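Cyclohexadienyl dehydratase (Synthetic construct, PDB 5JOS) probably catalyses the dehydration of prephenate and L-arogenate in phenylalanine biosynthesis, as a reconstructed ancestral enzyme built on a periplasmic solute-binding protein fold. Local coordinates at residues 126-140 against 148-162. Residues are numbered along the deposited sequence; the frame is centred on the assembly and turned at random.
With BEZ (benzoic acid), chain C.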
loop_
_atom_site.group_PDB
_atom_site.type_symbol
_atom_site.label_atom_id
_atom_site.label_comp_id
_atom_site.label_asym_id
_atom_site.label_seq_id
_atom_site.Cartn_x
_atom_site.Cartn_y
_atom_site.Cartn_z
ATOM N N LEU A 126 -14.149 -10.418 -9.450
ATOM C CA LEU A 126 -15.234 -9.659 -10.002
ATOM C C LEU A 126 -16.401 -10.609 -10.311
ATOM O O LEU A 126 -17.533 -10.339 -9.922
ATOM C CB LEU A 126 -14.772 -8.932 -11.247
ATOM C CG LEU A 126 -15.837 -8.067 -11.903
ATOM C CD1 LEU A 126 -16.193 -6.950 -10.990
ATOM C CD2 LEU A 126 -15.299 -7.523 -13.226
ATOM N N GLU A 127 -16.095 -11.756 -10.912
ATOM C CA GLU A 127 -17.101 -12.706 -11.371
ATOM C C GLU A 127 -17.933 -13.192 -10.188
ATOM O O GLU A 127 -19.127 -13.402 -10.307
ATOM C CB GLU A 127 -16.459 -13.937 -12.094
ATOM C CG GLU A 127 -15.729 -13.659 -13.431
ATOM C CD GLU A 127 -14.604 -12.563 -13.368
ATOM O OE1 GLU A 127 -13.797 -12.490 -12.383
ATOM O OE2 GLU A 127 -14.504 -11.744 -14.322
ATOM N N ASP A 128 -17.273 -13.440 -9.076
ATOM C CA ASP A 128 -17.933 -13.999 -7.909
ATOM C C ASP A 128 -18.937 -13.007 -7.343
ATOM O O ASP A 128 -19.907 -13.379 -6.699
ATOM C CB ASP A 128 -16.883 -14.252 -6.815
ATOM C CG ASP A 128 -16.016 -15.410 -7.140
ATOM O OD1 ASP A 128 -16.288 -15.976 -8.178
ATOM O OD2 ASP A 128 -15.079 -15.738 -6.398
ATOM N N ILE A 129 -18.640 -11.730 -7.540
ATOM C CA ILE A 129 -19.368 -10.659 -6.885
ATOM C C ILE A 129 -20.491 -10.147 -7.774
ATOM O O ILE A 129 -21.584 -9.853 -7.272
ATOM C CB ILE A 129 -18.414 -9.517 -6.409
ATOM C CG1 ILE A 129 -17.459 -10.076 -5.329
ATOM C CG2 ILE A 129 -19.203 -8.329 -5.874
ATOM C CD1 ILE A 129 -16.205 -9.275 -5.145
ATOM N N ASN A 130 -20.215 -10.024 -9.061
ATOM C CA ASN A 130 -21.178 -9.547 -10.011
ATOM C C ASN A 130 -22.216 -10.652 -10.368
ATOM O O ASN A 130 -22.275 -11.122 -11.504
ATOM C CB ASN A 130 -20.417 -9.129 -11.247
ATOM C CG ASN A 130 -21.297 -8.419 -12.234
ATOM O OD1 ASN A 130 -22.243 -7.728 -11.883
ATOM N ND2 ASN A 130 -20.997 -8.611 -13.480
ATOM N N ARG A 131 -23.015 -11.074 -9.387
ATOM C CA ARG A 131 -24.058 -12.127 -9.560
ATOM C C ARG A 131 -25.382 -11.619 -8.984
ATOM O O ARG A 131 -25.382 -10.860 -8.008
ATOM C CB ARG A 131 -23.718 -13.383 -8.776
ATOM C CG ARG A 131 -22.432 -14.012 -9.171
ATOM C CD ARG A 131 -22.615 -14.537 -10.578
ATOM N NE ARG A 131 -21.494 -15.367 -10.962
ATOM C CZ ARG A 131 -21.252 -16.561 -10.442
ATOM N NH1 ARG A 131 -22.058 -17.083 -9.514
ATOM N NH2 ARG A 131 -20.197 -17.239 -10.854
ATOM N N PRO A 132 -26.512 -12.105 -9.518
ATOM C CA PRO A 132 -27.808 -11.479 -9.168
ATOM C C PRO A 132 -28.272 -11.745 -7.727
ATOM O O PRO A 132 -29.084 -11.028 -7.169
ATOM C CB PRO A 132 -28.792 -12.067 -10.196
ATOM C CG PRO A 132 -28.102 -13.257 -10.793
ATOM C CD PRO A 132 -26.628 -13.187 -10.527
ATOM N N ASP A 133 -27.761 -12.783 -7.123
ATOM C CA ASP A 133 -28.117 -13.053 -5.724
ATOM C C ASP A 133 -27.210 -12.234 -4.735
ATOM O O ASP A 133 -27.364 -12.296 -3.500
ATOM C CB ASP A 133 -27.962 -14.546 -5.529
ATOM C CG ASP A 133 -26.912 -15.098 -6.468
ATOM O OD1 ASP A 133 -27.242 -15.567 -7.581
ATOM O OD2 ASP A 133 -25.740 -14.923 -6.140
ATOM N N VAL A 134 -26.279 -11.440 -5.239
ATOM C CA VAL A 134 -25.285 -10.816 -4.322
ATOM C C VAL A 134 -25.810 -9.437 -3.949
ATOM O O VAL A 134 -26.110 -8.651 -4.840
ATOM C CB VAL A 134 -23.882 -10.747 -4.963
ATOM C CG1 VAL A 134 -22.905 -10.054 -3.996
ATOM C CG2 VAL A 134 -23.405 -12.162 -5.334
ATOM N N ARG A 135 -25.961 -9.166 -2.641
ATOM C CA ARG A 135 -26.417 -7.868 -2.184
ATOM C C ARG A 135 -25.229 -6.940 -1.906
ATOM O O ARG A 135 -24.444 -7.137 -0.944
ATOM C CB ARG A 135 -27.346 -7.993 -0.959
ATOM C CG ARG A 135 -28.688 -8.657 -1.294
ATOM C CD ARG A 135 -29.396 -9.152 -0.033
ATOM N NE ARG A 135 -28.419 -9.946 0.737
ATOM C CZ ARG A 135 -28.540 -10.331 2.014
ATOM N NH1 ARG A 135 -29.614 -10.027 2.706
ATOM N NH2 ARG A 135 -27.579 -11.026 2.610
ATOM N N VAL A 136 -25.107 -5.939 -2.769
ATOM C CA VAL A 136 -24.042 -4.994 -2.743
ATOM C C VAL A 136 -24.463 -3.716 -2.123
ATOM O O VAL A 136 -25.525 -3.204 -2.428
ATOM C CB VAL A 136 -23.564 -4.683 -4.164
ATOM C CG1 VAL A 136 -22.544 -3.559 -4.187
ATOM C CG2 VAL A 136 -22.900 -5.916 -4.740
ATOM N N ALA A 137 -23.622 -3.252 -1.213
ATOM C CA ALA A 137 -23.927 -2.065 -0.416
ATOM C C ALA A 137 -22.983 -0.964 -0.705
ATOM O O ALA A 137 -21.786 -1.188 -0.699
ATOM C CB ALA A 137 -23.880 -2.370 1.061
ATOM N N VAL A 138 -23.515 0.237 -0.987
ATOM C CA VAL A 138 -22.642 1.364 -1.169
ATOM C C VAL A 138 -23.281 2.616 -0.596
ATOM O O VAL A 138 -24.523 2.693 -0.451
ATOM C CB VAL A 138 -22.358 1.639 -2.640
ATOM C CG1 VAL A 138 -21.694 0.457 -3.308
ATOM C CG2 VAL A 138 -23.646 1.982 -3.349
ATOM N N ASN A 139 -22.444 3.624 -0.326
ATOM C CA ASN A 139 -22.946 4.959 -0.023
ATOM C C ASN A 139 -23.243 5.694 -1.311
ATOM O O ASN A 139 -22.712 5.355 -2.347
ATOM C CB ASN A 139 -21.935 5.745 0.827
ATOM C CG ASN A 139 -20.584 5.879 0.132
ATOM O OD1 ASN A 139 -19.995 4.896 -0.322
ATOM N ND2 ASN A 139 -20.150 7.069 -0.035
ATOM N N PRO A 140 -24.068 6.749 -1.251
ATOM C CA PRO A 140 -24.414 7.447 -2.437
ATOM C C PRO A 140 -23.356 8.403 -2.904
ATOM O O PRO A 140 -22.692 9.060 -2.112
ATOM C CB PRO A 140 -25.634 8.322 -2.035
ATOM C CG PRO A 140 -25.782 8.160 -0.571
ATOM C CD PRO A 140 -24.623 7.384 -0.046
ATOM N N ALA A 148 -19.804 0.239 -8.473
ATOM C CA ALA A 148 -20.789 -0.818 -8.473
ATOM C C ALA A 148 -21.674 -0.801 -9.728
ATOM O O ALA A 148 -21.995 -1.857 -10.264
ATOM C CB ALA A 148 -21.651 -0.748 -7.236
ATOM N N ARG A 149 -22.063 0.405 -10.144
ATOM C CA ARG A 149 -22.955 0.609 -11.304
ATOM C C ARG A 149 -22.201 0.266 -12.552
ATOM O O ARG A 149 -22.762 -0.301 -13.468
ATOM C CB ARG A 149 -23.558 2.028 -11.339
ATOM C CG ARG A 149 -24.469 2.178 -10.097
ATOM C CD ARG A 149 -25.473 3.266 -10.225
ATOM N NE ARG A 149 -26.236 3.460 -9.002
ATOM C CZ ARG A 149 -27.172 2.652 -8.525
ATOM N NH1 ARG A 149 -27.491 1.566 -9.165
ATOM N NH2 ARG A 149 -27.844 2.945 -7.417
ATOM N N GLU A 150 -20.897 0.511 -12.530
ATOM C CA GLU A 150 -20.105 0.178 -13.674
ATOM C C GLU A 150 -19.787 -1.306 -13.758
ATOM O O GLU A 150 -19.980 -1.864 -14.799
ATOM C CB GLU A 150 -18.839 0.995 -13.742
ATOM C CG GLU A 150 -17.907 0.524 -14.866
ATOM C CD GLU A 150 -16.768 1.496 -15.131
ATOM O OE1 GLU A 150 -16.720 2.558 -14.465
ATOM O OE2 GLU A 150 -15.911 1.203 -16.017
ATOM N N HIS A 151 -19.343 -1.944 -12.709
ATOM C CA HIS A 151 -18.724 -3.249 -12.852
ATOM C C HIS A 151 -19.505 -4.270 -12.159
ATOM O O HIS A 151 -19.168 -5.435 -12.225
ATOM C CB HIS A 151 -17.363 -3.253 -12.142
ATOM C CG HIS A 151 -16.391 -2.273 -12.701
ATOM N ND1 HIS A 151 -15.721 -2.503 -13.872
ATOM C CD2 HIS A 151 -16.006 -1.043 -12.276
ATOM C CE1 HIS A 151 -14.953 -1.461 -14.149
ATOM N NE2 HIS A 151 -15.106 -0.564 -13.190
ATOM N N LEU A 152 -20.524 -3.878 -11.423
ATOM C CA LEU A 152 -21.322 -4.877 -10.731
ATOM C C LEU A 152 -22.816 -4.802 -11.065
ATOM O O LEU A 152 -23.677 -4.879 -10.164
ATOM C CB LEU A 152 -21.121 -4.756 -9.237
ATOM C CG LEU A 152 -19.677 -4.832 -8.747
ATOM C CD1 LEU A 152 -19.656 -4.461 -7.262
ATOM C CD2 LEU A 152 -19.077 -6.234 -8.961
ATOM N N LYS A 153 -23.091 -4.702 -12.360
ATOM C CA LYS A 153 -24.445 -4.503 -12.864
ATOM C C LYS A 153 -25.361 -5.698 -12.625
ATOM O O LYS A 153 -26.549 -5.519 -12.612
ATOM C CB LYS A 153 -24.425 -4.260 -14.364
ATOM C CG LYS A 153 -23.779 -2.934 -14.713
ATOM C CD LYS A 153 -23.985 -2.606 -16.190
ATOM C CE LYS A 153 -23.804 -1.117 -16.497
ATOM N NZ LYS A 153 -22.391 -0.763 -16.823
ATOM N N LYS A 154 -24.840 -6.907 -12.465
ATOM C CA LYS A 154 -25.734 -8.055 -12.255
ATOM C C LYS A 154 -26.153 -8.266 -10.813
ATOM O O LYS A 154 -27.040 -9.055 -10.539
ATOM C CB LYS A 154 -25.072 -9.313 -12.740
ATOM C CG LYS A 154 -24.752 -9.247 -14.223
ATOM C CD LYS A 154 -23.696 -10.264 -14.551
ATOM C CE LYS A 154 -23.171 -10.016 -15.935
ATOM N NZ LYS A 154 -22.989 -11.355 -16.505
ATOM N N ALA A 155 -25.495 -7.553 -9.908
ATOM C CA ALA A 155 -25.758 -7.642 -8.495
ATOM C C ALA A 155 -26.910 -6.702 -8.097
ATOM O O ALA A 155 -27.278 -5.818 -8.832
ATOM C CB ALA A 155 -24.516 -7.256 -7.740
ATOM N N LYS A 156 -27.436 -6.935 -6.909
ATOM C CA LYS A 156 -28.472 -6.139 -6.355
ATOM C C LYS A 156 -27.823 -5.063 -5.470
ATOM O O LYS A 156 -27.388 -5.309 -4.327
ATOM C CB LYS A 156 -29.353 -7.036 -5.504
ATOM C CG LYS A 156 -30.639 -6.373 -5.039
ATOM C CD LYS A 156 -31.564 -7.342 -4.267
ATOM C CE LYS A 156 -31.828 -8.696 -4.960
ATOM N NZ LYS A 156 -30.968 -9.792 -4.409
ATOM N N ILE A 157 -27.804 -3.871 -5.986
ATOM C CA ILE A 157 -27.092 -2.799 -5.396
ATOM C C ILE A 157 -28.097 -2.009 -4.562
ATOM O O ILE A 157 -29.063 -1.565 -5.114
ATOM C CB ILE A 157 -26.619 -1.860 -6.497
ATOM C CG1 ILE A 157 -25.548 -2.569 -7.324
ATOM C CG2 ILE A 157 -26.070 -0.561 -5.891
ATOM C CD1 ILE A 157 -24.961 -1.753 -8.458
ATOM N N THR A 158 -27.815 -1.783 -3.298
ATOM C CA THR A 158 -28.589 -0.834 -2.488
ATOM C C THR A 158 -27.709 0.369 -2.074
ATOM O O THR A 158 -26.576 0.172 -1.639
ATOM C CB THR A 158 -29.049 -1.504 -1.210
ATOM O OG1 THR A 158 -29.874 -2.633 -1.512
ATOM C CG2 THR A 158 -29.858 -0.559 -0.368
ATOM N N VAL A 159 -28.256 1.581 -2.206
ATOM C CA VAL A 159 -27.619 2.804 -1.804
ATOM C C VAL A 159 -28.073 3.171 -0.395
ATOM O O VAL A 159 -29.263 3.243 -0.110
ATOM C CB VAL A 159 -28.013 3.951 -2.740
ATOM C CG1 VAL A 159 -27.291 5.260 -2.394
ATOM C CG2 VAL A 159 -27.594 3.592 -4.138
ATOM N N TYR A 160 -27.114 3.391 0.484
ATOM C CA TYR A 160 -27.374 3.763 1.858
ATOM C C TYR A 160 -27.195 5.282 2.015
ATOM O O TYR A 160 -27.820 6.091 1.255
ATOM C CB TYR A 160 -26.502 2.931 2.807
ATOM C CG TYR A 160 -26.893 1.462 2.788
ATOM C CD1 TYR A 160 -26.569 0.677 1.703
ATOM C CD2 TYR A 160 -27.555 0.852 3.840
ATOM C CE1 TYR A 160 -26.955 -0.653 1.635
ATOM C CE2 TYR A 160 -27.897 -0.530 3.808
ATOM C CZ TYR A 160 -27.580 -1.251 2.698
ATOM O OH TYR A 160 -27.892 -2.598 2.565
ATOM N N GLU A 161 -26.499 5.697 3.068
ATOM C CA GLU A 161 -26.100 7.118 3.236
ATOM C C GLU A 161 -24.687 7.064 3.849
ATOM O O GLU A 161 -24.332 6.017 4.449
ATOM C CB GLU A 161 -27.036 7.900 4.106
ATOM C CG GLU A 161 -28.440 8.197 3.555
ATOM C CD GLU A 161 -28.484 9.084 2.332
ATOM O OE1 GLU A 161 -27.511 9.853 2.069
ATOM O OE2 GLU A 161 -29.541 9.015 1.634
ATOM N N ASN A 162 -23.942 8.154 3.707
ATOM C CA ASN A 162 -22.522 8.146 4.056
ATOM C C ASN A 162 -22.404 7.844 5.563
ATOM O O ASN A 162 -21.590 7.080 5.899
ATOM C CB ASN A 162 -21.821 9.461 3.780
ATOM C CG ASN A 162 -21.696 9.785 2.288
ATOM O OD1 ASN A 162 -21.861 8.939 1.398
ATOM N ND2 ASN A 162 -21.389 11.003 2.024
HETATM C C BEZ C . -24.021 12.296 5.221
HETATM O O1 BEZ C . -23.679 12.494 4.020
HETATM O O2 BEZ C . -24.231 11.161 5.785
HETATM C C1 BEZ C . -24.214 13.567 5.992
HETATM C C2 BEZ C . -24.335 13.567 7.372
HETATM C C3 BEZ C . -24.544 14.756 8.037
HETATM C C4 BEZ C . -24.657 15.944 7.346
HETATM C C5 BEZ C . -24.605 15.945 5.978
HETATM C C6 BEZ C . -24.348 14.763 5.310
#
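Five backbone hydrogen bonds zip strand 135-138 to strand 156-159 in parallel register, with V134 and Y160 just beyond the strand ends: K156 N to V134 O, V136 N to K156 O, T158 N to V136 O, V138 N to T158 O and Y160 N to V138 O, the last 2.8 Å long. Beyond the strands, N139 ND2 reaches N162 OD1 (2.9 Å) from above that carbonyl's plane, the two amides turned 59° apart; N139 OD1 accepts a hydrogen bond from N144 ND2. Before them, N130 holds CG anti to the backbone N (chi1 -171°), which carries OD1 to K154 N (2.8 Å), while ND2 lies against K154 CD (3.3 Å). With an alanine here OD1 is gone, and K154 N would probably be left without its mate, the 152-155 turn less firmly held. Apolar contacts line the face bearing V136 and V138: V136 CG2 meets A155 CB (3.7 Å) and V138 CG1 faces A148 CB. Against helix 126-129, L152 CD2 wedges between L126 CD1 (3.6 Å) and I129 CG2. On the other face A137 CB touches Y160 CE1 (3.6 Å), beside helix 166-171. With helix 143-151 linking the strands, this is a beta-alpha-beta unit at one margin of a five-stranded mixed sheet, as in the alpha/beta lobes of periplasmic binding proteins.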